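Local coordinates for protein dimethylsulfoniopropionate lyase (Roseovarius nubinhibens, PDB 4B29) that probably cleaves dimethylsulfoniopropionate to release dimethyl sulfide, acting as a zinc-binding lyase of the cupin superfamily, at residues Y102-E106 / V107-F111; Q81-P84 / L85-L89; S23-A26 / A27-L31. All coordinates share one frame; numbering follows the deposited sequence.

Contact 1: Y102-E106 / V107-F111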
loop_
_atom_site.group_PDB
_atom_site.type_symbol
_atom_site.label_atom_id
_atom_site.label_comp_id
_atom_site.label_asym_id
_atom_site.label_seq_id
_atom_site.Cartn_x
_atom_site.Cartn_y
_atom_site.Cartn_z
ATOM N N TYR A 102 -1.714 -10.455 9.565
ATOM C CA TYR A 102 -2.811 -10.916 10.415
ATOM C C TYR A 102 -2.920 -12.438 10.381
ATOM O O TYR A 102 -2.492 -13.070 9.421
ATOM C CB TYR A 102 -4.157 -10.308 9.987
ATOM C CG TYR A 102 -4.126 -8.792 10.040
ATOM C CD1 TYR A 102 -4.092 -8.134 11.263
ATOM C CD2 TYR A 102 -4.130 -8.039 8.865
ATOM C CE1 TYR A 102 -4.042 -6.721 11.334
ATOM C CE2 TYR A 102 -4.060 -6.629 8.911
ATOM C CZ TYR A 102 -4.059 -5.985 10.143
ATOM O OH TYR A 102 -4.029 -4.591 10.175
ATOM N N THR A 103 -3.578 -12.955 11.401
ATOM C CA THR A 103 -3.805 -14.407 11.502
ATOM C C THR A 103 -5.083 -14.805 10.816
ATOM O O THR A 103 -5.968 -13.967 10.548
ATOM C CB THR A 103 -3.900 -14.882 12.960
ATOM O OG1 THR A 103 -5.081 -14.348 13.598
ATOM C CG2 THR A 103 -2.665 -14.464 13.727
ATOM N N GLU A 104 -5.207 -16.112 10.576
ATOM C CA GLU A 104 -6.431 -16.643 10.003
ATOM C C GLU A 104 -7.635 -16.360 10.904
ATOM O O GLU A 104 -8.722 -16.036 10.412
ATOM C CB GLU A 104 -6.277 -18.142 9.700
ATOM C CG GLU A 104 -7.415 -18.655 8.809
ATOM C CD GLU A 104 -7.414 -20.169 8.627
ATOM O OE1 GLU A 104 -6.370 -20.819 8.840
ATOM O OE2 GLU A 104 -8.476 -20.698 8.248
ATOM N N ALA A 105 -7.444 -16.433 12.218
ATOM C CA ALA A 105 -8.509 -16.140 13.175
ATOM C C ALA A 105 -9.003 -14.705 13.049
ATOM O O ALA A 105 -10.201 -14.421 13.187
ATOM C CB ALA A 105 -8.016 -16.396 14.606
ATOM N N GLU A 106 -8.072 -13.792 12.783
ATOM C CA GLU A 106 -8.402 -12.370 12.684
ATOM C C GLU A 106 -9.131 -12.003 11.406
ATOM O O GLU A 106 -10.100 -11.252 11.459
ATOM C CB GLU A 106 -7.129 -11.536 12.781
ATOM C CG GLU A 106 -6.640 -11.381 14.176
ATOM C CD GLU A 106 -5.348 -10.608 14.258
ATOM O OE1 GLU A 106 -4.414 -10.870 13.442
ATOM O OE2 GLU A 106 -5.280 -9.738 15.167
ATOM N N VAL A 107 -8.704 -12.542 10.271
ATOM C CA VAL A 107 -9.245 -12.092 8.977
ATOM C C VAL A 107 -9.831 -13.165 8.055
ATOM O O VAL A 107 -10.487 -12.842 7.080
ATOM C CB VAL A 107 -8.197 -11.299 8.148
ATOM C CG1 VAL A 107 -7.795 -10.031 8.871
ATOM C CG2 VAL A 107 -6.998 -12.148 7.795
ATOM N N GLY A 108 -9.540 -14.427 8.340
ATOM C CA GLY A 108 -10.053 -15.529 7.527
ATOM C C GLY A 108 -9.130 -15.901 6.397
ATOM O O GLY A 108 -8.379 -15.047 5.853
ATOM N N ARG A 109 -9.193 -17.169 5.985
ATOM C CA ARG A 109 -8.340 -17.643 4.900
ATOM C C ARG A 109 -8.522 -16.954 3.533
ATOM O O ARG A 109 -7.544 -16.745 2.810
ATOM C CB ARG A 109 -8.460 -19.186 4.745
ATOM C CG ARG A 109 -7.591 -19.796 3.612
ATOM C CD ARG A 109 -6.051 -19.609 3.831
ATOM N NE ARG A 109 -5.651 -19.922 5.209
ATOM C CZ ARG A 109 -4.515 -19.527 5.784
ATOM N NH1 ARG A 109 -3.635 -18.783 5.123
ATOM N NH2 ARG A 109 -4.263 -19.871 7.034
ATOM N N ASP A 110 -9.762 -16.637 3.145
ATOM C CA ASP A 110 -10.011 -16.017 1.856
ATOM C C ASP A 110 -9.296 -14.640 1.781
ATOM O O ASP A 110 -8.696 -14.299 0.750
ATOM C CB ASP A 110 -11.520 -15.811 1.647
ATOM C CG ASP A 110 -11.835 -15.134 0.318
ATOM O OD1 ASP A 110 -11.426 -15.650 -0.742
ATOM O OD2 ASP A 110 -12.509 -14.082 0.333
ATOM N N PHE A 111 -9.388 -13.892 2.870
ATOM C CA PHE A 111 -8.737 -12.551 2.954
ATOM C C PHE A 111 -7.217 -12.752 2.820
ATOM O O PHE A 111 -6.568 -12.057 2.012
ATOM C CB PHE A 111 -9.140 -11.902 4.270
ATOM C CG PHE A 111 -8.675 -10.457 4.443
ATOM C CD1 PHE A 111 -7.354 -10.178 4.828
ATOM C CD2 PHE A 111 -9.571 -9.398 4.302
ATOM C CE1 PHE A 111 -6.944 -8.842 5.059
ATOM C CE2 PHE A 111 -9.156 -8.059 4.522
ATOM C CZ PHE A 111 -7.826 -7.807 4.897
HETATM O O HOH W 1 -10.734 -19.139 7.361
#

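Contact 2: Q81-P84 / L85-L89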
loop_
_atom_site.group_PDB
_atom_site.type_symbol
_atom_site.label_atom_id
_atom_site.label_comp_id
_atom_site.label_asym_id
_atom_site.label_seq_id
_atom_site.Cartn_x
_atom_site.Cartn_y
_atom_site.Cartn_z
ATOM N N GLN A 81 -3.108 8.494 -15.701
ATOM C CA GLN A 81 -2.040 8.948 -14.798
ATOM C C GLN A 81 -1.489 7.838 -13.916
ATOM O O GLN A 81 -0.298 7.866 -13.566
ATOM C CB GLN A 81 -2.525 10.113 -13.951
ATOM C CG GLN A 81 -2.569 11.395 -14.778
ATOM C CD GLN A 81 -3.550 12.384 -14.202
ATOM O OE1 GLN A 81 -3.874 12.335 -12.992
ATOM N NE2 GLN A 81 -4.090 13.280 -15.082
ATOM N N SER A 82 -2.312 6.872 -13.558
ATOM C CA SER A 82 -1.881 5.836 -12.587
ATOM C C SER A 82 -1.444 4.538 -13.270
ATOM O O SER A 82 -0.916 3.631 -12.620
ATOM C CB SER A 82 -3.015 5.568 -11.590
ATOM O OG SER A 82 -3.972 4.623 -12.069
ATOM N N GLN A 83 -1.693 4.439 -14.581
ATOM C CA GLN A 83 -1.336 3.196 -15.291
ATOM C C GLN A 83 0.167 2.826 -15.208
ATOM O O GLN A 83 0.470 1.662 -14.987
ATOM C CB GLN A 83 -1.843 3.251 -16.759
ATOM C CG GLN A 83 -1.233 2.161 -17.684
ATOM C CD GLN A 83 0.112 2.646 -18.368
ATOM O OE1 GLN A 83 0.200 3.788 -18.850
ATOM N NE2 GLN A 83 1.148 1.776 -18.391
ATOM N N PRO A 84 1.072 3.791 -15.354
ATOM C CA PRO A 84 2.515 3.410 -15.273
ATOM C C PRO A 84 2.850 2.774 -13.921
ATOM O O PRO A 84 3.536 1.729 -13.871
ATOM C CB PRO A 84 3.256 4.739 -15.511
ATOM C CG PRO A 84 2.288 5.483 -16.461
ATOM C CD PRO A 84 0.915 5.161 -15.848
ATOM N N LEU A 85 2.324 3.369 -12.840
ATOM C CA LEU A 85 2.582 2.813 -11.483
ATOM C C LEU A 85 1.908 1.483 -11.300
ATOM O O LEU A 85 2.491 0.560 -10.770
ATOM C CB LEU A 85 2.122 3.814 -10.415
ATOM C CG LEU A 85 2.369 3.336 -8.976
ATOM C CD1 LEU A 85 3.811 2.912 -8.642
ATOM C CD2 LEU A 85 1.906 4.475 -8.014
ATOM N N ARG A 86 0.643 1.345 -11.755
ATOM C CA ARG A 86 -0.016 0.067 -11.612
ATOM C C ARG A 86 0.805 -1.031 -12.339
ATOM O O ARG A 86 0.995 -2.123 -11.816
ATOM C CB ARG A 86 -1.437 0.078 -12.248
ATOM C CG ARG A 86 -2.140 -1.246 -12.038
ATOM C CD ARG A 86 -3.381 -1.338 -12.991
ATOM N NE ARG A 86 -2.939 -1.351 -14.379
ATOM C CZ ARG A 86 -3.789 -1.407 -15.414
ATOM N NH1 ARG A 86 -5.092 -1.418 -15.181
ATOM N NH2 ARG A 86 -3.346 -1.425 -16.677
ATOM N N ASP A 87 1.192 -0.738 -13.580
ATOM C CA ASP A 87 1.909 -1.772 -14.380
ATOM C C ASP A 87 3.271 -2.075 -13.770
ATOM O O ASP A 87 3.723 -3.251 -13.780
ATOM C CB ASP A 87 2.024 -1.326 -15.845
ATOM C CG ASP A 87 0.653 -1.282 -16.549
ATOM O OD1 ASP A 87 -0.381 -1.695 -15.938
ATOM O OD2 ASP A 87 0.643 -0.838 -17.727
ATOM N N ALA A 88 3.908 -1.045 -13.207
ATOM C CA ALA A 88 5.196 -1.280 -12.510
ATOM C C ALA A 88 5.017 -2.177 -11.291
ATOM O O ALA A 88 5.888 -3.000 -10.981
ATOM C CB ALA A 88 5.845 0.038 -12.132
ATOM N N LEU A 89 3.882 -2.033 -10.576
ATOM C CA LEU A 89 3.615 -2.835 -9.419
ATOM C C LEU A 89 3.355 -4.275 -9.829
ATOM O O LEU A 89 3.815 -5.199 -9.176
ATOM C CB LEU A 89 2.412 -2.271 -8.629
ATOM C CG LEU A 89 2.840 -1.016 -7.844
ATOM C CD1 LEU A 89 1.575 -0.191 -7.390
ATOM C CD2 LEU A 89 3.618 -1.467 -6.574
HETATM O O HOH W 2 1.657 6.148 -12.638
#

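Contact 3: S23-A26 / A27-L31. With PO4 (phosphate ion), chain D; PO4 (phosphate ion), chain C.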
loop_
_atom_site.group_PDB
_atom_site.type_symbol
_atom_site.label_atom_id
_atom_site.label_comp_id
_atom_site.label_asym_id
_atom_site.label_seq_id
_atom_site.Cartn_x
_atom_site.Cartn_y
_atom_site.Cartn_z
ATOM N N SER A 23 15.247 -9.725 -13.900
ATOM C CA SER A 23 16.010 -9.010 -12.798
ATOM C C SER A 23 15.045 -8.323 -11.834
ATOM O O SER A 23 14.275 -7.384 -12.234
ATOM C CB SER A 23 17.048 -8.015 -13.338
ATOM O OG SER A 23 17.615 -7.148 -12.316
ATOM N N GLY A 24 15.072 -8.823 -10.591
ATOM C CA GLY A 24 14.352 -8.180 -9.452
ATOM C C GLY A 24 14.844 -6.765 -9.268
ATOM O O GLY A 24 14.050 -5.819 -9.124
ATOM N N ARG A 25 16.168 -6.583 -9.313
ATOM C CA ARG A 25 16.711 -5.233 -9.112
ATOM C C ARG A 25 16.182 -4.229 -10.145
ATOM O O ARG A 25 15.814 -3.086 -9.824
ATOM C CB ARG A 25 18.268 -5.286 -9.063
ATOM C CG ARG A 25 18.911 -3.960 -8.749
ATOM C CD ARG A 25 20.475 -3.997 -8.988
ATOM N NE ARG A 25 21.148 -4.977 -8.111
ATOM C CZ ARG A 25 22.098 -4.628 -7.215
ATOM N NH1 ARG A 25 22.399 -3.334 -7.025
ATOM N NH2 ARG A 25 22.711 -5.576 -6.502
ATOM N N ALA A 26 16.101 -4.650 -11.404
ATOM C CA ALA A 26 15.667 -3.729 -12.422
ATOM C C ALA A 26 14.157 -3.388 -12.257
ATOM O O ALA A 26 13.769 -2.243 -12.439
ATOM C CB ALA A 26 15.911 -4.360 -13.847
ATOM N N ALA A 27 13.371 -4.401 -11.949
ATOM C CA ALA A 27 11.883 -4.256 -11.835
ATOM C C ALA A 27 11.616 -3.339 -10.619
ATOM O O ALA A 27 10.762 -2.457 -10.696
ATOM C CB ALA A 27 11.219 -5.581 -11.636
ATOM N N LEU A 28 12.351 -3.551 -9.519
ATOM C CA LEU A 28 12.106 -2.721 -8.307
ATOM C C LEU A 28 12.618 -1.320 -8.488
ATOM O O LEU A 28 12.040 -0.369 -7.953
ATOM C CB LEU A 28 12.704 -3.353 -7.047
ATOM C CG LEU A 28 12.067 -4.735 -6.725
ATOM C CD1 LEU A 28 12.467 -5.210 -5.387
ATOM C CD2 LEU A 28 10.583 -4.826 -6.893
ATOM N N THR A 29 13.717 -1.153 -9.239
ATOM C CA THR A 29 14.226 0.188 -9.512
ATOM C C THR A 29 13.247 0.967 -10.404
ATOM O O THR A 29 13.003 2.141 -10.186
ATOM C CB THR A 29 15.660 0.118 -10.102
ATOM O OG1 THR A 29 16.476 -0.524 -9.112
ATOM C CG2 THR A 29 16.193 1.532 -10.384
ATOM N N HIS A 30 12.653 0.263 -11.386
ATOM C CA HIS A 30 11.686 0.898 -12.252
ATOM C C HIS A 30 10.439 1.280 -11.405
ATOM O O HIS A 30 9.887 2.389 -11.582
ATOM C CB HIS A 30 11.318 -0.043 -13.404
ATOM C CG HIS A 30 10.174 0.463 -14.228
ATOM N ND1 HIS A 30 10.316 1.492 -15.142
ATOM C CD2 HIS A 30 8.867 0.096 -14.263
ATOM C CE1 HIS A 30 9.140 1.726 -15.716
ATOM N NE2 HIS A 30 8.246 0.901 -15.194
ATOM N N LEU A 31 10.071 0.391 -10.492
ATOM C CA LEU A 31 8.917 0.644 -9.597
ATOM C C LEU A 31 9.241 1.862 -8.727
ATOM O O LEU A 31 8.364 2.731 -8.528
ATOM C CB LEU A 31 8.615 -0.555 -8.733
ATOM C CG LEU A 31 7.645 -0.326 -7.551
ATOM C CD1 LEU A 31 6.284 0.269 -8.052
ATOM C CD2 LEU A 31 7.377 -1.571 -6.766
HETATM P P PO4 D . 17.487 -10.362 -8.922
HETATM O O1 PO4 D . 16.565 -10.769 -10.047
HETATM O O2 PO4 D . 18.736 -11.240 -9.069
HETATM O O3 PO4 D . 17.848 -8.869 -8.929
HETATM O O4 PO4 D . 16.887 -10.678 -7.561
HETATM P P PO4 C . 21.043 -8.901 -7.392
HETATM O O1 PO4 C . 21.007 -10.177 -8.236
HETATM O O2 PO4 C . 22.394 -8.300 -7.313
HETATM O O3 PO4 C . 20.202 -7.837 -8.075
HETATM O O4 PO4 C . 20.621 -9.320 -6.012
#

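Contact 1: Y102-E106 / V107-F111
Gly108 N donates to Glu104 O at 2.7 Å, the shortest sound polar bond, although it is bent and the donor stands off the carbonyl plane. It closes the turn 104-107 one residue after Val107 N has bonded to Thr103 O (3.1 Å). At its start Thr103 and Glu106 form a capping box. Glu106 N donates to Thr103 OG1 at 3.1 Å, while Thr103 N gives an almost straight bond (170°) to Glu106 OE1 at 3.0 Å, using the oxygen's anti lone pair. The chain leaves helical geometry at Gly108, whose positive phi would press a beta carbon against the preceding carbonyl, and this glycine is the N-cap of the next helix.

Glu104 bridges the two helices on the exposed side. Its CG lies anti to the backbone N (chi1 -167°) and the chain runs out extended, which brings the carboxylate to the guanidinium edge of Arg109, the two planes about 70° apart. Arg109 bends at chi2 and chi3 to return NH2 to Glu104 OE1 (2.9 Å), a salt bridge in which the nitrogen comes from above the carboxylate plane while the oxygen stays near the guanidinium plane. A water donates to Glu104 OE2 and accepts from Arg109 N, tying the acid to the second helix.

On the inner side Val107 CG1 lies 3.8 Å from Tyr102 CB and also sits over one face of the Phe111 ring, toward its rim. Tyr102 OH bonds to Tyr145 of strand 144-149, Met215 of strand 214-215 packs on Tyr102, Glu106 and Val107, and Leu112 meets Glu104 and Val107.

Contact 2: Q81-P84 / L85-L89
Gln83 NE2 donates to Asp87 OD2 at 2.7 Å along a nearly straight path (164°), linking two side chains one helical turn apart. Asp87 OD2 lies close to the amide plane of Gln83, yet the N-H meets it from well above the carboxylate plane. Two features make this possible: the Gln83 chain folds back at chi2 (-89°), and Asp87 CG sits beside its backbone N (chi1 -68°), turned to the preceding turn. The other oxygen, Asp87 OD1, is gripped side-on by Arg86, through NE at 3.0 Å and NH2 at 3.1 Å, a salt bridge with both nitrogens on one oxygen, which lies near the guanidinium plane.

Beneath these groups the backbone fixes the spacing. Asp87 N donates to Gln83 O at 2.9 Å, flanked by Arg86 N to Ser82 O and Ala88 N to Pro84 O. A water bridges Leu85 N to Gln81 O, the carbonyl four residues earlier, just before helix 83-92. Further out, Arg86 NH1 reaches Gly76 O and Ser82 OG reaches Val159 O of strand 153-159.

With three N-H donors on its two oxygens, and the positive charge of Arg86 beside it, Asp87 is probably held in its ionised form.

Contact 3: S23-A26 / A27-L31
The guanidinium of Arg25, the residue whose carbonyl Thr29 grips one turn on, presents its edge to a phosphate ion that lies in its plane. NE donates to O3 of this chain C phosphate at 3.0 Å and NH2 to its O2 at 2.9 Å. Both bonds are close to straight (171° and 162°), a bidentate, side-on grip with each nitrogen to its own oxygen. Asp59 adds a long, weak ion pair at NH2. Arg25 O accepts twice, from Thr29 N at 2.9 Å and from Thr29 OG1 at 2.7 Å, which arrive from opposite faces of the carbonyl plane. Thr29 OG1 can reach back because it lies beside its own backbone N (chi1 -61°).

This is the opening turn of helix 24-41, an N-terminal helix packed outside the beta strands of the cupin fold. Its start is marked by an ST motif, Ser23 OG accepting from Ala26 N at 3.1 Å. A second phosphate, chain D, sits at the helix's amino end and accepts from Arg25 N through O3 at 2.9 Å; Gly24 N points at O1, but at a doubtfully short distance. Both ions probably come from the crystallisation liquor. At Gly24 a beta carbon would crowd O4 of the chain D ion. Leu28 CG rests 3.3 Å from Gly24 O, and its buried chain continues onto Trp57, His95 and Ala92.

Contacts 2 and 3 belong to neighbouring helices, 83-92 and 24-41, with centres about 14 Å apart. The two helices touch: Leu89 CD2 lies 3.5 Å from Leu31 CD1, and Ala88 CB lies 3.7 Å from His30 CD2. Contact 1 is remote from both, its centre about 28 Å from that of contact 2 and about 30 Å from that of contact 3, and it lies on the opposite side of the chain's centre from contact 2. It alone approaches the metal site of His150, Glu154 and His189: the nearest atom of the Tyr102 side chain is about 7 Å from the zinc ion, whereas 81-89 and 23-31 lie away from it.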